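Local coordinates for kinesin-like protein (Caenorhabditis elegans, PDB 5X3E) that probably hydrolyses ATP to drive movement along microtubules as a kinesin-6 motor, at residues Arg244-Asp249 against Thr392-Asn397; Val148-Ile153 against Val262-Ser267. One frame throughout, in Å; residues are numbered along the deposited sequence.

Interaction 1 (Arg244-Asp249 against Thr392-Asn397); sequences REIRHD and THLFKN. With SO4 (sulfate ion), chain M.
Ile246 is the residue of strand 243-248 that reaches across to the short helix 390-394, and it does so with both branches. Its methyl CG2 lies 3.9 Å from Leu394 CA, while the longer branch ends with CD1 4.0 Å from Leu394 CB, the two side chains crossing at roughly a right angle. CG2 points anti to the backbone N of Ile246 (chi1 -72°, measured to CG1), and this turns the methyl to the His393 ring as well, 3.8 Å from ND1. The backbone takes part too: Ile246 O sits 3.8 Å from His393 CE1, approaching the ring obliquely. Two residues on, at His248, the chemistry changes from apolar to polar. His248 ND1 donates a nearly straight hydrogen bond to sulfate oxygen O1 (2.9 Å, 171° at the hydrogen), with O1 close to the ring plane. From the helical side, His393 NE2 reaches the same sulfate through two weak bonds, the shorter to O3 at 3.0 Å, and Lys396 NZ adds a long, weak one to O2. The ion, probably from the crystallisation liquor, thus bridges His248 on the strand to His393 and Lys396 on the helices. Replacing His393 by an alanine would probably cost the sulfate its two weak NE2 bonds and leave Ile246 CG2 without the ring it packs on. Farther along, Asp249 OD1 and OD2 bond to Gln253 N and Asn168 ND2, while Asn397 OD1 and ND2 bond to Met254 N and Gln252 O, tying helix 396-399 to the turn and the start of strand 254-256. The arrangement is a surface contact of the kinesin motor domain, in which a beta hairpin formed by strands 243-248 and 254-256 at the edge of the mixed sheet packs against two short helices leading into strand 404-411.

Interaction 2 (Val148-Ile153 against Val262-Ser267); sequences VIFNSI and VEVSSS. With SO4 (sulfate ion), chain I; SO4 (sulfate ion), chain F.
Phe150 lays one face of its ring over the peptide linking Ser266 to Ser267. The carbonyl carbon Ser266 C stands 3.4 Å above the ring plane, over its centre, and Ser267 N lies on the same face but nearer the rim, 3.3 Å from Phe150 CD2. With CG anti to its own carbonyl carbon (chi1 -80°), the ring extends from helix 141-152 toward Val264 and the residues that follow it. There Val264 O meets the ring edge near its plane, 3.8 Å from Phe150 CZ, and the methyl Val264 CG2 touches the same carbon at 4.0 Å. Ser267 CB lies 4.0 Å from Phe150 CD2. The serine hydroxyls are engaged apart from the ring: Ser266, the N-cap of helix 267-281, bonds through OG to Glu269 N, and Ser267 OG bonds to Asp147. Val217 of strand 213-225 touches both Phe150 and Val264, joining the contact to the central sheet. Away from the ring, Glu263 N donates to O2 of a sulfate, probably from the crystallisation liquor, at 2.7 Å. This is an aromatic ring laid face-on against the backbone of the connection from strand 262-264 to helix 267-281, within the P-loop NTPase fold of the kinesin motor domain.

Overall arrangement
Both contacts reach the same mixed sheet, yet their centres lie about 25 Å apart and their nearest atoms about 11 Å, so neither touches the other. Interaction 1 is a surface contact: an edge hairpin meets two short helices through a small apolar patch, beside which histidines and a lysine gather round an anion. Interaction 2 is partly buried and rests almost wholly on one aromatic ring lying against backbone; of its two segments the sulfates bind only 262-267, well away from the ring, and do not bridge them. The elements differ, but strand 213-225 links them, pairing directly with 262-264 and, through 228-231, with 243-248. Along the chain the two contacts interleave.

Interaction 1 (Arg244-Asp249 against Thr392-Asn397)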
loop_
_atom_site.group_PDB
_atom_site.type_symbol
_atom_site.label_atom_id
_atom_site.label_comp_id
_atom_site.label_asym_id
_atom_site.label_seq_id
_atom_site.Cartn_x
_atom_site.Cartn_y
_atom_site.Cartn_z
ATOM N N ARG A 244 17.035 4.289 -6.897
ATOM C CA ARG A 244 16.117 5.359 -7.248
ATOM C C ARG A 244 16.029 6.360 -6.108
ATOM O O ARG A 244 16.165 6.007 -4.934
ATOM C CB ARG A 244 14.739 4.810 -7.570
ATOM C CG ARG A 244 14.707 3.804 -8.705
ATOM C CD ARG A 244 15.075 4.441 -10.038
ATOM N NE ARG A 244 15.066 3.461 -11.122
ATOM C CZ ARG A 244 15.420 3.721 -12.377
ATOM N NH1 ARG A 244 15.815 4.939 -12.719
ATOM N NH2 ARG A 244 15.377 2.760 -13.293
ATOM N N GLU A 245 15.802 7.615 -6.470
ATOM C CA GLU A 245 15.810 8.716 -5.522
ATOM C C GLU A 245 14.380 9.045 -5.109
ATOM O O GLU A 245 13.489 9.149 -5.958
ATOM C CB GLU A 245 16.498 9.942 -6.126
ATOM C CG GLU A 245 16.655 11.117 -5.175
ATOM C CD GLU A 245 18.045 11.206 -4.583
ATOM O OE1 GLU A 245 18.864 10.304 -4.855
ATOM O OE2 GLU A 245 18.321 12.183 -3.854
ATOM N N ILE A 246 14.166 9.204 -3.807
ATOM C CA ILE A 246 12.872 9.608 -3.272
ATOM C C ILE A 246 12.869 11.127 -3.145
ATOM O O ILE A 246 13.684 11.696 -2.410
ATOM C CB ILE A 246 12.605 8.929 -1.920
ATOM C CG1 ILE A 246 12.320 7.440 -2.140
ATOM C CG2 ILE A 246 11.453 9.602 -1.190
ATOM C CD1 ILE A 246 12.405 6.591 -0.889
ATOM N N ARG A 247 11.958 11.786 -3.864
ATOM C CA ARG A 247 11.928 13.242 -3.930
ATOM C C ARG A 247 10.487 13.718 -4.059
ATOM O O ARG A 247 9.560 12.918 -4.216
ATOM C CB ARG A 247 12.776 13.746 -5.096
ATOM C CG ARG A 247 12.317 13.250 -6.454
ATOM C CD ARG A 247 13.332 13.619 -7.516
ATOM N NE ARG A 247 13.619 15.051 -7.546
ATOM C CZ ARG A 247 14.595 15.591 -8.268
ATOM N NH1 ARG A 247 15.368 14.811 -9.007
ATOM N NH2 ARG A 247 14.802 16.899 -8.253
ATOM N N HIS A 248 10.298 15.036 -3.982
ATOM C CA HIS A 248 8.976 15.635 -4.125
ATOM C C HIS A 248 8.818 16.300 -5.484
ATOM O O HIS A 248 9.799 16.588 -6.174
ATOM C CB HIS A 248 8.695 16.670 -3.031
ATOM C CG HIS A 248 9.573 17.879 -3.100
ATOM N ND1 HIS A 248 10.802 17.939 -2.483
ATOM C CD2 HIS A 248 9.393 19.080 -3.700
ATOM C CE1 HIS A 248 11.347 19.121 -2.707
ATOM N NE2 HIS A 248 10.513 19.833 -3.442
ATOM N N ASP A 249 7.558 16.551 -5.859
ATOM C CA ASP A 249 7.224 17.291 -7.066
ATOM C C ASP A 249 6.814 18.717 -6.702
ATOM O O ASP A 249 6.937 19.149 -5.552
ATOM C CB ASP A 249 6.133 16.569 -7.872
ATOM C CG ASP A 249 4.839 16.350 -7.085
ATOM O OD1 ASP A 249 4.554 17.100 -6.125
ATOM O OD2 ASP A 249 4.086 15.420 -7.454
ATOM N N THR A 392 10.160 6.270 5.617
ATOM C CA THR A 392 9.323 7.304 6.210
ATOM C C THR A 392 9.323 8.586 5.379
ATOM O O THR A 392 8.316 9.305 5.343
ATOM C CB THR A 392 9.820 7.582 7.627
ATOM O OG1 THR A 392 9.843 6.360 8.372
ATOM C CG2 THR A 392 8.923 8.535 8.316
ATOM N N HIS A 393 10.423 8.871 4.681
ATOM C CA HIS A 393 10.469 10.034 3.802
ATOM C C HIS A 393 9.471 9.896 2.660
ATOM O O HIS A 393 8.799 10.865 2.284
ATOM C CB HIS A 393 11.895 10.205 3.276
ATOM C CG HIS A 393 12.138 11.488 2.544
ATOM N ND1 HIS A 393 13.135 11.620 1.604
ATOM C CD2 HIS A 393 11.532 12.696 2.624
ATOM C CE1 HIS A 393 13.127 12.852 1.125
ATOM N NE2 HIS A 393 12.163 13.525 1.728
ATOM N N LEU A 394 9.349 8.687 2.107
ATOM C CA LEU A 394 8.441 8.451 0.989
ATOM C C LEU A 394 6.982 8.704 1.358
ATOM O O LEU A 394 6.176 9.055 0.488
ATOM C CB LEU A 394 8.622 7.021 0.486
ATOM C CG LEU A 394 7.778 6.552 -0.695
ATOM C CD1 LEU A 394 8.012 7.434 -1.909
ATOM C CD2 LEU A 394 8.094 5.100 -1.006
ATOM N N PHE A 395 6.624 8.568 2.636
ATOM C CA PHE A 395 5.257 8.806 3.084
ATOM C C PHE A 395 5.154 10.064 3.944
ATOM O O PHE A 395 4.338 10.134 4.868
ATOM C CB PHE A 395 4.726 7.580 3.825
ATOM C CG PHE A 395 4.820 6.318 3.020
ATOM C CD1 PHE A 395 4.122 6.195 1.824
ATOM C CD2 PHE A 395 5.621 5.269 3.436
ATOM C CE1 PHE A 395 4.218 5.045 1.058
ATOM C CE2 PHE A 395 5.719 4.113 2.678
ATOM C CZ PHE A 395 5.020 4.003 1.487
ATOM N N LYS A 396 5.979 11.068 3.630
ATOM C CA LYS A 396 5.954 12.327 4.365
ATOM C C LYS A 396 4.560 12.947 4.367
ATOM O O LYS A 396 4.072 13.386 5.416
ATOM C CB LYS A 396 6.983 13.290 3.769
ATOM C CG LYS A 396 6.748 14.748 4.118
ATOM C CD LYS A 396 7.642 15.661 3.299
ATOM C CE LYS A 396 6.919 16.934 2.890
ATOM N NZ LYS A 396 7.680 17.717 1.878
ATOM N N ASN A 397 3.905 12.990 3.205
ATOM C CA ASN A 397 2.597 13.629 3.107
ATOM C C ASN A 397 1.595 12.991 4.062
ATOM O O ASN A 397 0.894 13.691 4.801
ATOM C CB ASN A 397 2.093 13.561 1.664
ATOM C CG ASN A 397 3.062 14.193 0.682
ATOM O OD1 ASN A 397 3.534 13.543 -0.250
ATOM N ND2 ASN A 397 3.368 15.466 0.893
HETATM S S SO4 M . 12.128 16.750 0.485
HETATM O O1 SO4 M . 12.135 16.027 -0.785
HETATM O O2 SO4 M . 10.885 16.503 1.212
HETATM O O3 SO4 M . 13.272 16.315 1.281
HETATM O O4 SO4 M . 12.245 18.183 0.236
#

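Interaction 2 (Val148-Ile153 against Val262-Ser267)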
loop_
_atom_site.group_PDB
_atom_site.type_symbol
_atom_site.label_atom_id
_atom_site.label_comp_id
_atom_site.label_asym_id
_atom_site.label_seq_id
_atom_site.Cartn_x
_atom_site.Cartn_y
_atom_site.Cartn_z
ATOM N N VAL A 148 -12.129 -4.463 -6.629
ATOM C CA VAL A 148 -13.187 -3.527 -6.271
ATOM C C VAL A 148 -12.985 -2.181 -6.959
ATOM O O VAL A 148 -13.955 -1.547 -7.396
ATOM C CB VAL A 148 -13.262 -3.393 -4.742
ATOM C CG1 VAL A 148 -14.170 -2.255 -4.353
ATOM C CG2 VAL A 148 -13.756 -4.701 -4.143
ATOM N N ILE A 149 -11.734 -1.711 -7.046
ATOM C CA ILE A 149 -11.452 -0.468 -7.764
ATOM C C ILE A 149 -11.972 -0.556 -9.194
ATOM O O ILE A 149 -12.754 0.290 -9.644
ATOM C CB ILE A 149 -9.946 -0.138 -7.732
ATOM C CG1 ILE A 149 -9.529 0.364 -6.347
ATOM C CG2 ILE A 149 -9.585 0.907 -8.791
ATOM C CD1 ILE A 149 -8.029 0.386 -6.152
ATOM N N PHE A 150 -11.552 -1.590 -9.927
ATOM C CA PHE A 150 -11.977 -1.712 -11.317
ATOM C C PHE A 150 -13.471 -1.969 -11.438
ATOM O O PHE A 150 -14.078 -1.595 -12.446
ATOM C CB PHE A 150 -11.182 -2.814 -12.011
ATOM C CG PHE A 150 -9.820 -2.380 -12.443
ATOM C CD1 PHE A 150 -9.641 -1.743 -13.659
ATOM C CD2 PHE A 150 -8.724 -2.579 -11.628
ATOM C CE1 PHE A 150 -8.393 -1.330 -14.059
ATOM C CE2 PHE A 150 -7.469 -2.167 -12.021
ATOM C CZ PHE A 150 -7.303 -1.543 -13.241
ATOM N N ASN A 151 -14.080 -2.601 -10.430
ATOM C CA ASN A 151 -15.532 -2.746 -10.419
ATOM C C ASN A 151 -16.236 -1.410 -10.219
ATOM O O ASN A 151 -17.327 -1.199 -10.758
ATOM C CB ASN A 151 -15.963 -3.721 -9.323
ATOM C CG ASN A 151 -15.473 -5.126 -9.574
ATOM O OD1 ASN A 151 -15.076 -5.465 -10.689
ATOM N ND2 ASN A 151 -15.504 -5.959 -8.536
ATOM N N SER A 152 -15.631 -0.496 -9.459
ATOM C CA SER A 152 -16.325 0.692 -8.982
ATOM C C SER A 152 -16.092 1.943 -9.822
ATOM O O SER A 152 -16.852 2.908 -9.675
ATOM C CB SER A 152 -15.919 0.985 -7.536
ATOM O OG SER A 152 -16.157 -0.139 -6.711
ATOM N N ILE A 153 -15.080 1.966 -10.696
ATOM C CA ILE A 153 -14.830 3.148 -11.516
ATOM C C ILE A 153 -15.638 3.042 -12.800
ATOM O O ILE A 153 -15.984 1.949 -13.260
ATOM C CB ILE A 153 -13.328 3.336 -11.821
ATOM C CG1 ILE A 153 -12.804 2.208 -12.709
ATOM C CG2 ILE A 153 -12.521 3.461 -10.539
ATOM C CD1 ILE A 153 -11.304 2.232 -12.884
ATOM N N VAL A 262 2.934 2.253 -14.698
ATOM C CA VAL A 262 2.481 1.257 -15.665
ATOM C C VAL A 262 0.963 1.319 -15.761
ATOM O O VAL A 262 0.259 1.122 -14.760
ATOM C CB VAL A 262 2.948 -0.155 -15.275
ATOM C CG1 VAL A 262 2.410 -1.176 -16.260
ATOM C CG2 VAL A 262 4.477 -0.221 -15.200
ATOM N N GLU A 263 0.457 1.580 -16.962
ATOM C CA GLU A 263 -0.979 1.664 -17.175
ATOM C C GLU A 263 -1.580 0.271 -17.239
ATOM O O GLU A 263 -1.066 -0.608 -17.937
ATOM C CB GLU A 263 -1.303 2.434 -18.450
ATOM C CG GLU A 263 -2.783 2.740 -18.592
ATOM C CD GLU A 263 -3.066 3.708 -19.715
ATOM O OE1 GLU A 263 -4.119 4.376 -19.662
ATOM O OE2 GLU A 263 -2.233 3.809 -20.643
ATOM N N VAL A 264 -2.660 0.070 -16.490
ATOM C CA VAL A 264 -3.347 -1.210 -16.410
ATOM C C VAL A 264 -4.826 -0.970 -16.682
ATOM O O VAL A 264 -5.408 -0.003 -16.175
ATOM C CB VAL A 264 -3.127 -1.891 -15.044
ATOM C CG1 VAL A 264 -1.714 -2.441 -14.970
ATOM C CG2 VAL A 264 -3.364 -0.910 -13.901
ATOM N N SER A 265 -5.420 -1.831 -17.504
ATOM C CA SER A 265 -6.809 -1.690 -17.908
ATOM C C SER A 265 -7.759 -2.574 -17.114
ATOM O O SER A 265 -8.977 -2.412 -17.239
ATOM C CB SER A 265 -6.957 -2.012 -19.400
ATOM O OG SER A 265 -6.331 -1.020 -20.191
ATOM N N SER A 266 -7.242 -3.496 -16.308
ATOM C CA SER A 266 -8.107 -4.404 -15.571
ATOM C C SER A 266 -7.398 -4.892 -14.315
ATOM O O SER A 266 -6.169 -4.836 -14.205
ATOM C CB SER A 266 -8.538 -5.589 -16.444
ATOM O OG SER A 266 -7.449 -6.453 -16.716
ATOM N N SER A 267 -8.208 -5.369 -13.362
ATOM C CA SER A 267 -7.678 -6.012 -12.162
ATOM C C SER A 267 -6.725 -7.129 -12.544
ATOM O O SER A 267 -5.665 -7.307 -11.928
ATOM C CB SER A 267 -8.830 -6.555 -11.315
ATOM O OG SER A 267 -8.375 -6.996 -10.052
HETATM S S SO4 I . 2.812 1.824 -19.836
HETATM O O1 SO4 I . 2.268 2.091 -21.164
HETATM O O2 SO4 I . 1.946 0.870 -19.152
HETATM O O3 SO4 I . 4.147 1.248 -19.969
HETATM O O4 SO4 I . 2.879 3.072 -19.075
HETATM S S SO4 F . -6.748 -0.743 -24.162
HETATM O O1 SO4 F . -7.203 -1.184 -25.475
HETATM O O2 SO4 F . -7.819 -0.888 -23.184
HETATM O O3 SO4 F . -5.600 -1.558 -23.768
HETATM O O4 SO4 F . -6.366 0.662 -24.246
#